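TRAP dicarboxylate transporter, DctP subunit (Anaerococcus prevoti, PDB 4N91) binds D-glucuronate, as alpha and beta anomers, and probably serves as the solute-binding component of a TRAP-type transporter. Local coordinates at residues A[202-206]-A[207-211]; A[167-170]-A[171-174]; A[92-96]-A[97-101]. All blocks are in the same frame, centred on the assembly; numbering follows the deposited sequence.

Contact 1 of 3, residues A[202-206]-A[207-211]; sequences YTALQ and SGIID
The carbonyl oxygen T203 O takes two bonds from one residue: S207 N donates to it at 2.9 Å, and S207 OG reaches the same T203 O at 3.1 Å. The hydroxyl can fold back because chi1 of S207, 70°, sets OG between its own backbone N and carbonyl carbon. One residue on, G208 N bonds L205 O at 3.2 Å, approaching from above the carbonyl plane. A204 O draws two weak bonds, from I209 N and, straighter at 162° but long, from I210 N. A water gives one hydrogen to L205 O and the other to I210 O, bridging them. The side chain of I210 folds back against the last turn: its CD1 lies 3.7 Å from A204 CB and 3.8 Å from L205 CD2, the L205 and I210 chains meeting at a slant. M196 also packs on A204, and V228 and C229 on L205; A204, L205 and I210 are all buried, although S207, G208 and I209 are exposed. With G208 at positive phi, its bond to L205 O and the weak one from I209 N to A204 O are the pair that defines a Schellman motif, ending helix 201-207 just before strand 212-215.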
# COMPACT_ATOMS: atom_id res chain seq x y z
N TYR A 202 -2.94 15.04 -6.72
CA TYR A 202 -2.19 16.28 -6.93
C TYR A 202 -3.12 17.43 -7.37
O TYR A 202 -3.10 18.50 -6.80
CB TYR A 202 -1.10 16.03 -7.95
CG TYR A 202 -0.36 17.27 -8.33
CD1 TYR A 202 0.66 17.75 -7.54
CD2 TYR A 202 -0.69 17.96 -9.49
CE1 TYR A 202 1.36 18.91 -7.90
CE2 TYR A 202 -0.02 19.12 -9.85
CZ TYR A 202 1.00 19.58 -9.05
OH TYR A 202 1.70 20.71 -9.41
N THR A 203 -3.90 17.19 -8.41
CA THR A 203 -4.81 18.22 -8.90
C THR A 203 -5.93 18.54 -7.92
O THR A 203 -6.38 19.68 -7.86
CB THR A 203 -5.40 17.84 -10.29
OG1 THR A 203 -6.05 16.60 -10.19
CG2 THR A 203 -4.31 17.71 -11.33
N ALA A 204 -6.36 17.56 -7.13
CA ALA A 204 -7.39 17.80 -6.13
C ALA A 204 -6.83 18.73 -5.05
O ALA A 204 -7.54 19.61 -4.56
CB ALA A 204 -7.89 16.51 -5.55
N LEU A 205 -5.56 18.55 -4.67
CA LEU A 205 -4.93 19.45 -3.70
C LEU A 205 -4.77 20.87 -4.29
O LEU A 205 -5.04 21.87 -3.63
CB LEU A 205 -3.55 18.92 -3.30
CG LEU A 205 -3.53 17.66 -2.43
CD1 LEU A 205 -2.14 17.05 -2.47
CD2 LEU A 205 -3.97 17.95 -0.99
N GLN A 206 -4.31 20.93 -5.52
CA GLN A 206 -4.05 22.21 -6.16
C GLN A 206 -5.34 23.02 -6.30
O GLN A 206 -5.34 24.24 -6.12
CB GLN A 206 -3.44 21.98 -7.55
CG GLN A 206 -3.05 23.26 -8.25
CD GLN A 206 -2.02 24.06 -7.48
OE1 GLN A 206 -1.15 23.50 -6.80
NE2 GLN A 206 -2.10 25.40 -7.58
N SER A 207 -6.44 22.35 -6.62
CA SER A 207 -7.70 23.04 -6.87
C SER A 207 -8.49 23.34 -5.59
O SER A 207 -9.51 24.02 -5.63
CB SER A 207 -8.57 22.20 -7.80
OG SER A 207 -9.04 21.03 -7.12
N GLY A 208 -8.02 22.81 -4.47
CA GLY A 208 -8.64 23.06 -3.18
C GLY A 208 -9.87 22.20 -2.92
O GLY A 208 -10.58 22.44 -1.96
N ILE A 209 -10.08 21.19 -3.74
CA ILE A 209 -11.17 20.23 -3.54
C ILE A 209 -10.97 19.42 -2.26
O ILE A 209 -11.93 19.02 -1.61
CB ILE A 209 -11.25 19.33 -4.79
CG1 ILE A 209 -12.03 20.07 -5.87
CG2 ILE A 209 -11.85 18.01 -4.48
CD1 ILE A 209 -11.91 19.40 -7.22
N ILE A 210 -9.70 19.19 -1.91
CA ILE A 210 -9.34 18.58 -0.63
C ILE A 210 -8.33 19.48 0.07
O ILE A 210 -7.64 20.25 -0.58
CB ILE A 210 -8.72 17.17 -0.81
CG1 ILE A 210 -7.65 17.18 -1.89
CG2 ILE A 210 -9.83 16.18 -1.12
CD1 ILE A 210 -6.92 15.87 -2.06
N ASP A 211 -8.26 19.34 1.39
CA ASP A 211 -7.39 20.12 2.25
C ASP A 211 -6.07 19.43 2.58
O ASP A 211 -5.16 20.05 3.14
CB ASP A 211 -8.14 20.42 3.54
CG ASP A 211 -9.40 21.24 3.28
OD1 ASP A 211 -9.27 22.36 2.73
OD2 ASP A 211 -10.49 20.74 3.60
O HOH W 1 -5.76 22.26 -1.00

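Contact 2 of 3, residues A[167-170]-A[171-174]; sequences EDLS and GLKI
L169 and L172 open and close a type II beta turn that leads into strand 173-176, with S170 and G171 at its corners and G171, in the third position, holding the positive phi that favours glycine. Its polar element is the bond from L172 N to L169 O, 3.1 Å long and fairly straight at 157°, the N-H coming from above the carbonyl plane. The same L169 O also accepts from the hydroxyl of S191. Outside the turn, D168 OD2 accepts from N164 N and S165 N. The apolar contacts lie on the inner side. L172 carries CG anti to its carbonyl carbon (chi1 -59°), which brings CD1 to 3.4 Å from D168 O; L169 CD2 lies 4.3 Å from the same L172 CD1. Cut back to alanine, L172 would lose the branch that meets L169 CD2 and is likely to open a gap beside K161 and D211, which it also touches. F156 of strand 154-158 packs against both L169 and I174, while V163 and L189 add to the cover of L169. L169 and I174 cross at about a right angle, with L169 CD2 4.2 Å from I174 CD1.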
# COMPACT_ATOMS: atom_id res chain seq x y z
N GLU A 167 -8.08 17.00 16.59
CA GLU A 167 -8.98 18.14 16.42
C GLU A 167 -8.61 19.07 15.24
O GLU A 167 -9.48 19.73 14.69
CB GLU A 167 -9.13 18.94 17.73
CG GLU A 167 -7.85 19.58 18.22
CD GLU A 167 -8.03 20.26 19.57
OE1 GLU A 167 -8.68 21.32 19.62
OE2 GLU A 167 -7.52 19.72 20.59
N ASP A 168 -7.34 19.10 14.84
CA ASP A 168 -6.90 19.92 13.72
C ASP A 168 -7.45 19.43 12.36
O ASP A 168 -7.42 20.16 11.36
CB ASP A 168 -5.37 19.97 13.68
CG ASP A 168 -4.77 20.57 14.95
OD1 ASP A 168 -5.41 21.49 15.50
OD2 ASP A 168 -3.69 20.12 15.39
N LEU A 169 -7.96 18.20 12.35
CA LEU A 169 -8.56 17.62 11.14
C LEU A 169 -10.04 17.96 11.01
O LEU A 169 -10.67 17.68 9.99
CB LEU A 169 -8.38 16.10 11.14
CG LEU A 169 -6.92 15.64 11.03
CD1 LEU A 169 -6.83 14.16 11.36
CD2 LEU A 169 -6.33 15.94 9.66
N SER A 170 -10.60 18.56 12.06
CA SER A 170 -12.01 18.91 12.07
C SER A 170 -12.33 19.96 11.01
O SER A 170 -11.68 20.99 10.91
CB SER A 170 -12.39 19.45 13.45
OG SER A 170 -13.73 19.92 13.44
N GLY A 171 -13.35 19.68 10.20
CA GLY A 171 -13.74 20.59 9.14
C GLY A 171 -12.85 20.54 7.90
O GLY A 171 -13.02 21.34 6.97
N LEU A 172 -11.88 19.63 7.89
CA LEU A 172 -11.07 19.42 6.69
C LEU A 172 -11.61 18.24 5.89
O LEU A 172 -12.25 17.32 6.44
CB LEU A 172 -9.61 19.12 7.04
CG LEU A 172 -8.84 20.18 7.84
CD1 LEU A 172 -7.38 19.78 7.94
CD2 LEU A 172 -9.00 21.54 7.23
N LYS A 173 -11.33 18.25 4.60
CA LYS A 173 -11.62 17.13 3.72
C LYS A 173 -10.28 16.52 3.36
O LYS A 173 -9.42 17.18 2.76
CB LYS A 173 -12.27 17.64 2.42
CG LYS A 173 -13.64 18.27 2.63
CD LYS A 173 -14.26 18.64 1.29
CE LYS A 173 -15.51 19.48 1.46
NZ LYS A 173 -16.22 19.62 0.15
N ILE A 174 -10.08 15.27 3.77
CA ILE A 174 -8.79 14.60 3.61
C ILE A 174 -8.96 13.46 2.64
O ILE A 174 -9.85 12.63 2.83
CB ILE A 174 -8.29 14.04 4.95
CG1 ILE A 174 -8.12 15.19 5.96
CG2 ILE A 174 -7.02 13.25 4.76
CD1 ILE A 174 -7.07 16.23 5.58

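Contact 3 of 3, residues A[92-96]-A[97-101]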
# COMPACT_ATOMS: atom_id res chain seq x y z
N CYS A 92 -0.83 -7.19 -11.08
CA CYS A 92 -0.73 -5.76 -10.77
C CYS A 92 -0.39 -5.55 -9.32
O CYS A 92 -0.37 -6.47 -8.52
CB CYS A 92 -2.00 -5.03 -11.14
SG CYS A 92 -3.38 -5.14 -9.99
N VAL A 93 -0.11 -4.30 -8.99
CA VAL A 93 0.15 -3.93 -7.62
C VAL A 93 -1.02 -3.14 -7.11
O VAL A 93 -1.42 -2.16 -7.74
CB VAL A 93 1.45 -3.08 -7.50
CG1 VAL A 93 1.68 -2.63 -6.07
CG2 VAL A 93 2.65 -3.87 -7.96
N ALA A 94 -1.55 -3.55 -5.96
CA ALA A 94 -2.65 -2.85 -5.33
C ALA A 94 -2.37 -2.65 -3.85
O ALA A 94 -1.87 -3.54 -3.17
CB ALA A 94 -3.94 -3.65 -5.48
N SER A 95 -2.71 -1.48 -3.32
CA SER A 95 -2.60 -1.27 -1.89
C SER A 95 -3.57 -2.17 -1.16
O SER A 95 -4.70 -2.39 -1.60
CB SER A 95 -2.90 0.18 -1.52
OG SER A 95 -2.85 0.39 -0.13
N ASN A 96 -3.12 -2.70 -0.04
CA ASN A 96 -3.99 -3.53 0.79
C ASN A 96 -5.28 -2.77 1.14
O ASN A 96 -6.34 -3.37 1.37
CB ASN A 96 -3.25 -3.88 2.06
CG ASN A 96 -3.89 -5.00 2.82
OD1 ASN A 96 -3.67 -6.17 2.52
ND2 ASN A 96 -4.70 -4.66 3.80
N ALA A 97 -5.18 -1.44 1.21
CA ALA A 97 -6.32 -0.60 1.57
C ALA A 97 -7.54 -0.92 0.71
O ALA A 97 -8.67 -0.91 1.20
CB ALA A 97 -5.96 0.88 1.45
N ILE A 98 -7.35 -1.14 -0.58
CA ILE A 98 -8.49 -1.35 -1.47
C ILE A 98 -8.91 -2.80 -1.60
O ILE A 98 -10.02 -3.10 -2.01
CB ILE A 98 -8.31 -0.72 -2.87
CG1 ILE A 98 -7.26 -1.47 -3.67
CG2 ILE A 98 -7.99 0.82 -2.77
CD1 ILE A 98 -7.27 -1.13 -5.14
N LEU A 99 -8.04 -3.73 -1.21
CA LEU A 99 -8.36 -5.14 -1.37
C LEU A 99 -9.44 -5.60 -0.40
O LEU A 99 -10.13 -6.57 -0.66
CB LEU A 99 -7.12 -6.00 -1.23
CG LEU A 99 -6.10 -5.76 -2.35
CD1 LEU A 99 -4.88 -6.63 -2.11
CD2 LEU A 99 -6.67 -6.04 -3.72
N GLU A 100 -9.62 -4.87 0.70
CA GLU A 100 -10.68 -5.19 1.66
C GLU A 100 -12.08 -5.12 1.07
O GLU A 100 -12.99 -5.69 1.62
CB GLU A 100 -10.58 -4.30 2.90
CG GLU A 100 -10.86 -2.84 2.64
CD GLU A 100 -10.77 -1.97 3.89
OE1 GLU A 100 -10.18 -2.39 4.92
OE2 GLU A 100 -11.30 -0.84 3.83
N THR A 101 -12.26 -4.43 -0.06
CA THR A 101 -13.55 -4.37 -0.72
C THR A 101 -13.78 -5.58 -1.62
O THR A 101 -14.89 -5.81 -2.07
CB THR A 101 -13.75 -3.05 -1.52
OG1 THR A 101 -12.80 -2.97 -2.60
CG2 THR A 101 -13.58 -1.84 -0.61
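S95 OG accepts from A97 N at 3.3 Å, an N-cap bond at the point where strand 91-95 gives way to the short helix 96-99. The serine hydroxyl stands opposite its own backbone N (chi1 178°) and therefore beside the carbonyl carbon, within reach of the first turn; OG also lies 3.5 Å from A97 CB and accepts from Q177 NE2. The carbonyl S95 O takes I98 N at 3.1 Å, the donor standing above the carbonyl plane, and L99 N makes a weak bond to N96 O. I98 has CG1 between its backbone N and carbonyl carbon (chi1 70°), a rotation that brings CG1 to 3.4 Å from S95 O and carries CD1 back to 4.2 Å from A94 CB. L99 meets the same A94 CB with its CD2 methyl, at 4.0 Å. V81 of helix 77-86 packs on A94 and I98, and I243 of strand 242-247 on L99. N96 carries CG anti to its backbone N (chi1 -165°), and ND2 donates to W106 O and N110 OD1. At the far end T101 OG1 bonds I98 O at 2.8 Å, nearly along the C=O axis, the same I98 O also taking T101 N. S95 lines the glucuronate pocket, with Q77 OE1 accepting from its backbone N; S95 OG accepts both its bonds, which probably hold the oxygen in place and leave its own hydrogen for a further partner.

Overall arrangement
Contacts 1 and 2 touch: D211 N probably bonds K173 O at 2.8 Å, and D211 OD2 accepts from K173 N, so the chain leaving the helix end of contact 1 is paired with the start of the strand after the turn of contact 2. Their centres are 14 Å apart. Contact 3 stands away, its nearest atoms about 15 Å from contact 1 and about 12 Å from contact 2. It reaches the pocket directly, the S95 side chain lying about 4 Å from bound glucuronate. The other two sit one shell back: the side chains of I210 and I174 are about 10 Å from the beta sugar, but about 4 Å and 5 Å from that of the sugar-binding R175.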